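Local coordinates for pyruvate carboxylase n-terminal domain (Aquifex aeolicus, PDB 1ULZ), which forms the biotin carboxylase subunit of a pyruvate carboxylase, a protein of the ATP-grasp superfamily whose chain pairs with a second copy in the assembly, at residues Thr436-Tyr439 and Leu440-Pro444; Glu120-Lys124 and Ala125-Val129. The protein carries 1 engineered substitution. All blocks are in the same frame, centred on the assembly; numbering follows the deposited sequence.

Contact 1: residues Thr436-Tyr439 and Leu440-Pro444; sequences TTKY and LEEHP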
loop_
_atom_site.group_PDB
_atom_site.type_symbol
_atom_site.label_atom_id
_atom_site.label_comp_id
_atom_site.label_asym_id
_atom_site.label_seq_id
_atom_site.Cartn_x
_atom_site.Cartn_y
_atom_site.Cartn_z
ATOM N N THR A 436 12.003 -2.715 24.770
ATOM C CA THR A 436 11.112 -3.518 25.597
ATOM C C THR A 436 9.903 -2.660 25.943
ATOM O O THR A 436 9.795 -1.518 25.495
ATOM C CB THR A 436 11.797 -3.974 26.912
ATOM O OG1 THR A 436 12.057 -2.838 27.745
ATOM C CG2 THR A 436 13.109 -4.687 26.606
ATOM N N THR A 437 8.995 -3.207 26.741
ATOM C CA THR A 437 7.800 -2.475 27.128
ATOM C C THR A 437 8.117 -1.206 27.907
ATOM O O THR A 437 7.249 -0.351 28.088
ATOM C CB THR A 437 6.860 -3.350 27.978
ATOM O OG1 THR A 437 7.592 -3.912 29.078
ATOM C CG2 THR A 437 6.267 -4.472 27.122
ATOM N N LYS A 438 9.355 -1.071 28.369
ATOM C CA LYS A 438 9.721 0.125 29.124
ATOM C C LYS A 438 10.604 1.058 28.302
ATOM O O LYS A 438 11.336 1.893 28.850
ATOM C CB LYS A 438 10.434 -0.267 30.416
ATOM C CG LYS A 438 11.742 -0.972 30.211
ATOM C CD LYS A 438 11.976 -1.974 31.323
ATOM C CE LYS A 438 11.526 -1.426 32.675
ATOM N NZ LYS A 438 10.027 -1.427 32.821
ATOM N N TYR A 439 10.518 0.915 26.984
ATOM C CA TYR A 439 11.305 1.727 26.074
ATOM C C TYR A 439 11.141 3.230 26.272
ATOM O O TYR A 439 12.131 3.950 26.362
ATOM C CB TYR A 439 10.974 1.364 24.615
ATOM C CG TYR A 439 11.621 2.282 23.602
ATOM C CD1 TYR A 439 11.020 3.477 23.236
ATOM C CD2 TYR A 439 12.852 1.970 23.040
ATOM C CE1 TYR A 439 11.624 4.338 22.339
ATOM C CE2 TYR A 439 13.468 2.828 22.140
ATOM C CZ TYR A 439 12.848 4.008 21.797
ATOM O OH TYR A 439 13.447 4.868 20.904
ATOM N N LEU A 440 9.904 3.710 26.326
ATOM C CA LEU A 440 9.673 5.141 26.490
ATOM C C LEU A 440 10.242 5.675 27.799
ATOM O O LEU A 440 10.897 6.720 27.826
ATOM C CB LEU A 440 8.179 5.457 26.398
ATOM C CG LEU A 440 7.612 5.395 24.978
ATOM C CD1 LEU A 440 6.155 5.845 24.982
ATOM C CD2 LEU A 440 8.449 6.288 24.064
ATOM N N GLU A 441 9.992 4.955 28.883
ATOM C CA GLU A 441 10.498 5.354 30.186
ATOM C C GLU A 441 12.021 5.462 30.129
ATOM O O GLU A 441 12.607 6.373 30.711
ATOM C CB GLU A 441 10.062 4.328 31.235
ATOM C CG GLU A 441 10.649 4.528 32.619
ATOM C CD GLU A 441 9.900 3.728 33.666
ATOM O OE1 GLU A 441 9.613 2.542 33.401
ATOM O OE2 GLU A 441 9.602 4.276 34.753
ATOM N N GLU A 442 12.651 4.542 29.402
ATOM C CA GLU A 442 14.103 4.519 29.255
ATOM C C GLU A 442 14.652 5.512 28.225
ATOM O O GLU A 442 15.868 5.627 28.076
ATOM C CB GLU A 442 14.577 3.116 28.864
ATOM C CG GLU A 442 14.107 2.004 29.794
ATOM C CD GLU A 442 14.681 0.652 29.417
ATOM O OE1 GLU A 442 14.648 0.291 28.219
ATOM O OE2 GLU A 442 15.160 -0.060 30.322
ATOM N N HIS A 443 13.776 6.215 27.509
ATOM C CA HIS A 443 14.235 7.179 26.506
ATOM C C HIS A 443 13.453 8.490 26.542
ATOM O O HIS A 443 12.798 8.853 25.567
ATOM C CB HIS A 443 14.126 6.583 25.097
ATOM C CG HIS A 443 14.897 5.313 24.907
ATOM N ND1 HIS A 443 14.501 4.111 25.454
ATOM C CD2 HIS A 443 16.048 5.060 24.238
ATOM C CE1 HIS A 443 15.374 3.174 25.132
ATOM N NE2 HIS A 443 16.323 3.723 24.395
ATOM N N PRO A 444 13.523 9.226 27.662
ATOM C CA PRO A 444 12.803 10.502 27.787
ATOM C C PRO A 444 13.203 11.483 26.685
ATOM O O PRO A 444 12.506 12.463 26.416
ATOM C CB PRO A 444 13.204 10.986 29.179
ATOM C CG PRO A 444 14.603 10.426 29.333
ATOM C CD PRO A 444 14.452 9.028 28.790
HETATM O O HOH W 1 13.876 -0.409 25.851
HETATM O O HOH W 2 7.305 1.967 26.092
HETATM O O HOH W 3 7.551 2.928 29.018
#
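Two successive type I beta turns, Thr436 to Tyr439 and Leu440 to His443, join here, and the aromatic rings of Tyr439 and His443 meet in an offset stack across the joint. Their planes are only 16° apart and the centroids 4.0 Å. Tyr439 CE2 lies over the centre of the imidazole, whereas His443 ND1 sits toward the rim of the phenol. CG of Tyr439 stands anti to the backbone N (chi1 173°), which swings the ring beside its own carbonyl carbon and against one face of the imidazole. Histidine suits the place because its flat ring stacks while its ring N-H donates: ND1 bonds Tyr439 O, which lies near the imidazole plane, though the modelled 2.5 Å is doubtful as an exact length. Glu442 N donates to Lys438 O at 3.0 Å, and the extended Glu442 chain passes Lys438 at a slant, its CD 3.5 Å from Lys438 CG. A water links Glu442 OE1 to Thr436 N. Tyr439 CD1 also touches Leu440 CD2 at 3.9 Å. Beyond the turns, Tyr439 OH bonds Glu427 and His443 NE2 bonds Asp429 of helix 428-432. Tyr439 and Leu440 pack on Ile424 of helix 418-426, and Leu440 also touches Arg232 of strand 220-232.

Contact 2: residues Glu120-Lys124 and Ala125-Val129; sequences EVMKK and AGVPV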
loop_
_atom_site.group_PDB
_atom_site.type_symbol
_atom_site.label_atom_id
_atom_site.label_comp_id
_atom_site.label_asym_id
_atom_site.label_seq_id
_atom_site.Cartn_x
_atom_site.Cartn_y
_atom_site.Cartn_z
ATOM N N GLU A 120 -5.631 -21.169 32.841
ATOM C CA GLU A 120 -5.577 -22.558 33.298
ATOM C C GLU A 120 -5.923 -23.495 32.154
ATOM O O GLU A 120 -5.354 -24.577 32.024
ATOM C CB GLU A 120 -6.554 -22.798 34.457
ATOM C CG GLU A 120 -5.929 -22.624 35.828
ATOM C CD GLU A 120 -4.575 -23.307 35.928
ATOM O OE1 GLU A 120 -3.542 -22.608 35.779
ATOM O OE2 GLU A 120 -4.536 -24.543 36.135
ATOM N N VAL A 121 -6.870 -23.077 31.325
ATOM C CA VAL A 121 -7.262 -23.880 30.178
ATOM C C VAL A 121 -6.083 -23.970 29.208
ATOM O O VAL A 121 -5.716 -25.058 28.766
ATOM C CB VAL A 121 -8.476 -23.262 29.461
ATOM C CG1 VAL A 121 -8.739 -23.991 28.153
ATOM C CG2 VAL A 121 -9.701 -23.348 30.362
ATOM N N MET A 122 -5.482 -22.826 28.889
ATOM C CA MET A 122 -4.340 -22.802 27.978
ATOM C C MET A 122 -3.174 -23.621 28.535
ATOM O O MET A 122 -2.521 -24.374 27.810
ATOM C CB MET A 122 -3.896 -21.361 27.731
ATOM C CG MET A 122 -4.906 -20.526 26.943
ATOM S SD MET A 122 -5.138 -21.126 25.245
ATOM C CE MET A 122 -6.580 -22.105 25.461
ATOM N N LYS A 123 -2.910 -23.468 29.827
ATOM C CA LYS A 123 -1.827 -24.209 30.466
ATOM C C LYS A 123 -2.008 -25.703 30.226
ATOM O O LYS A 123 -1.078 -26.392 29.805
ATOM C CB LYS A 123 -1.820 -23.931 31.966
ATOM C CG LYS A 123 -0.705 -24.616 32.735
ATOM C CD LYS A 123 -0.766 -24.197 34.198
ATOM C CE LYS A 123 0.318 -24.868 35.017
ATOM N NZ LYS A 123 0.194 -24.475 36.446
ATOM N N LYS A 124 -3.211 -26.198 30.488
ATOM C CA LYS A 124 -3.501 -27.613 30.302
ATOM C C LYS A 124 -3.489 -28.019 28.837
ATOM O O LYS A 124 -3.409 -29.206 28.515
ATOM C CB LYS A 124 -4.850 -27.962 30.930
ATOM C CG LYS A 124 -4.818 -28.008 32.448
ATOM C CD LYS A 124 -6.228 -28.138 33.031
ATOM C CE LYS A 124 -6.216 -28.004 34.550
ATOM N NZ LYS A 124 -7.429 -27.268 35.030
ATOM N N ALA A 125 -3.570 -27.039 27.947
ATOM C CA ALA A 125 -3.550 -27.328 26.521
ATOM C C ALA A 125 -2.113 -27.365 26.023
ATOM O O ALA A 125 -1.869 -27.540 24.829
ATOM C CB ALA A 125 -4.339 -26.274 25.764
ATOM N N GLY A 126 -1.159 -27.196 26.937
ATOM C CA GLY A 126 0.244 -27.220 26.547
ATOM C C GLY A 126 0.863 -25.849 26.299
ATOM O O GLY A 126 1.998 -25.750 25.824
ATOM N N VAL A 127 0.125 -24.790 26.620
ATOM C CA VAL A 127 0.626 -23.432 26.420
ATOM C C VAL A 127 1.408 -22.976 27.647
ATOM O O VAL A 127 0.901 -23.018 28.765
ATOM C CB VAL A 127 -0.533 -22.432 26.180
ATOM C CG1 VAL A 127 0.025 -21.047 25.859
ATOM C CG2 VAL A 127 -1.429 -22.932 25.052
ATOM N N PRO A 128 2.660 -22.539 27.453
ATOM C CA PRO A 128 3.488 -22.079 28.571
ATOM C C PRO A 128 2.959 -20.808 29.221
ATOM O O PRO A 128 2.528 -19.875 28.539
ATOM C CB PRO A 128 4.859 -21.873 27.927
ATOM C CG PRO A 128 4.514 -21.528 26.506
ATOM C CD PRO A 128 3.422 -22.518 26.195
ATOM N N VAL A 129 2.991 -20.791 30.546
ATOM C CA VAL A 129 2.536 -19.651 31.321
ATOM C C VAL A 129 3.649 -19.318 32.307
ATOM O O VAL A 129 4.571 -20.114 32.492
ATOM C CB VAL A 129 1.244 -19.984 32.101
ATOM C CG1 VAL A 129 0.148 -20.401 31.131
ATOM C CG2 VAL A 129 1.513 -21.093 33.106
HETATM O O HOH W 4 1.402 -25.742 29.698
#
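Lys123 and Val129 meet at the end of helix 115-124, where the chain folds back on the last turn through a Schellman motif. The lysine can be followed outward: its CB lies 4.1 Å from Val129 CG1, CG comes near Val129 CG2, and CD touches that same methyl at 4.0 Å. Since CG is anti to the backbone N (chi1 -178°) and every later torsion is also close to 180°, the aliphatic chain runs straight across the valine at about a right angle and carries CE and NZ onward beyond it. A long flexible residue thus lends its methylenes to the packing while its ammonium end stays on the exposed side.

The backbone makes the turn. Met122 O accepts from Val127 N at 2.9 Å and from Ala125 N, the two donors arriving from opposite faces of the carbonyl plane. Gly126 N bonds Lys123 O at 3.0 Å from well above its plane. Gly126 has positive phi (96°), and at its backbone angles a beta carbon would collide with the carbonyl oxygen of Ala125, so glycine fits. A water donates to Lys123 O and, weakly, to Val127 O, and Lys123 CA approaches Val127 O at 3.4 Å in a nearly straight CH...O contact.

On the buried side, the Met122 and Val127 side chains run alongside each other in the same direction, with their CB atoms 3.9 Å apart. Small Ala125 lets the turn settle against Ala261 of helix 248-264, which Met122 and Val127 touch too. The same helix supplies Lys260, whose NZ bonds Ala125 O. Met122 and Val127 also rest on Phe285 of strand 283-289, and strand 269-277 receives them through Met273 and Phe275, respectively.

In the fold
Contact 2 comes first along the chain, in the ATP-grasp part of the protein, and contact 1 lies near the C-terminus, in the biotin carboxylase C-terminal part. Their centres are 30 Å apart and their nearest atoms about 16 Å, so they do not touch. Both nevertheless touch strands of the eight-stranded antiparallel sheet: contact 2 meets edge strand 283-289 and its neighbour 269-277, while contact 1 touches strand 220-232 at Ser229 and Arg232, farther inside the strand order. Their helical neighbours differ: helix 248-264 for contact 2, helix 418-426 for contact 1, with Asp429 of helix 428-432 hydrogen-bonded to His443. Segments more than 300 residues apart in sequence thus meet strands of the same sheet.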